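Side-chain contact in tylactone synthase starter module and modules 1 & 2 (Streptomyces fradiae, PDB 2Z5L), which is the first ketoreductase of the tylosin polyketide synthase and probably reduces the beta-keto group of a growing chain with control of the alcohol configuration: residues A151-P154 and G155-P158. Sequence-based numbering, arbitrary orientation.
Sequences AVVP and GETP
Between Val153 and Glu156 the chain reverses in a distorted type II beta turn, with Pro154 and Gly155 at its corners and a weak bond of 3.4 Å from Glu156 N to Val153 O closing it. The second corner uses a positive phi (108°), a conformation readily open to glycine. The side chain of Glu156 then folds back across the mouth of the turn. With chi1 at 76°, CG sits between its own backbone N and carbonyl carbon, 3.2 Å from Val153 O, and the extended remainder carries the carboxylate to two consecutive amides. OE1 receives Val153 N at 3.1 Å, the donor standing well above the carboxylate plane, and also Val152 N; that second distance, 2.5 Å, is so short that its exact value is doubtful. OE2, which has a polar partner outside the two segments, lies 3.1 Å from Val153 CG2. Further along, the methyl of Ala151 meets the carbonyl O of Glu156 and rests on the ring of Pro158 (CB to CD 3.8 Å). Pro158 and Ala151 both touch helix 402-419, so the loop between strand 140-147 and helix 160-175 reaches across to the C-terminal subdomain, which in ketoreductases of this family is the catalytic one. Arg236 forms a salt bridge with OE1, adding a charged partner. Held by Val153 N and Arg236, and apparently by Val152 N, OE1 ties the outgoing limb of the turn to the incoming one, and this concentration of donors would probably stabilise the ionised carboxylate.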
# COMPACT_ATOMS: atom_id res chain seq x y z
N ALA A 151 -9.19 7.32 -4.50
CA ALA A 151 -10.58 7.57 -4.91
C ALA A 151 -11.39 8.07 -3.72
O ALA A 151 -11.71 7.30 -2.81
CB ALA A 151 -11.19 6.30 -5.47
N VAL A 152 -11.73 9.36 -3.72
CA VAL A 152 -12.51 9.96 -2.63
C VAL A 152 -13.99 10.15 -2.97
O VAL A 152 -14.85 10.05 -2.10
CB VAL A 152 -11.93 11.33 -2.23
CG1 VAL A 152 -12.74 11.91 -1.08
CG2 VAL A 152 -10.47 11.20 -1.86
N VAL A 153 -14.27 10.43 -4.24
CA VAL A 153 -15.63 10.65 -4.72
C VAL A 153 -16.03 9.57 -5.73
O VAL A 153 -15.17 9.00 -6.41
CB VAL A 153 -15.77 12.05 -5.38
CG1 VAL A 153 -15.37 13.14 -4.40
CG2 VAL A 153 -14.92 12.14 -6.64
N PRO A 154 -17.34 9.28 -5.86
CA PRO A 154 -17.84 8.26 -6.79
C PRO A 154 -17.39 8.48 -8.23
O PRO A 154 -17.46 9.59 -8.76
CB PRO A 154 -19.35 8.37 -6.63
CG PRO A 154 -19.51 8.78 -5.20
CD PRO A 154 -18.44 9.84 -5.06
N GLY A 155 -16.93 7.41 -8.87
CA GLY A 155 -16.48 7.50 -10.24
C GLY A 155 -14.97 7.41 -10.41
O GLY A 155 -14.47 6.66 -11.26
N GLU A 156 -14.23 8.17 -9.61
CA GLU A 156 -12.77 8.17 -9.68
C GLU A 156 -12.18 6.93 -9.04
O GLU A 156 -12.71 6.41 -8.05
CB GLU A 156 -12.19 9.44 -9.02
CG GLU A 156 -12.18 9.42 -7.50
CD GLU A 156 -11.89 10.79 -6.88
OE1 GLU A 156 -11.58 10.84 -5.67
OE2 GLU A 156 -11.97 11.81 -7.59
N THR A 157 -11.09 6.44 -9.61
CA THR A 157 -10.43 5.26 -9.10
C THR A 157 -8.96 5.59 -8.83
O THR A 157 -8.42 6.55 -9.39
CB THR A 157 -10.51 4.12 -10.12
OG1 THR A 157 -9.80 4.49 -11.31
CG2 THR A 157 -11.97 3.85 -10.48
N PRO A 158 -8.31 4.80 -7.96
CA PRO A 158 -6.90 5.00 -7.61
C PRO A 158 -5.96 4.45 -8.68
O PRO A 158 -6.04 3.27 -9.03
CB PRO A 158 -6.77 4.25 -6.29
CG PRO A 158 -7.74 3.10 -6.49
CD PRO A 158 -8.93 3.76 -7.11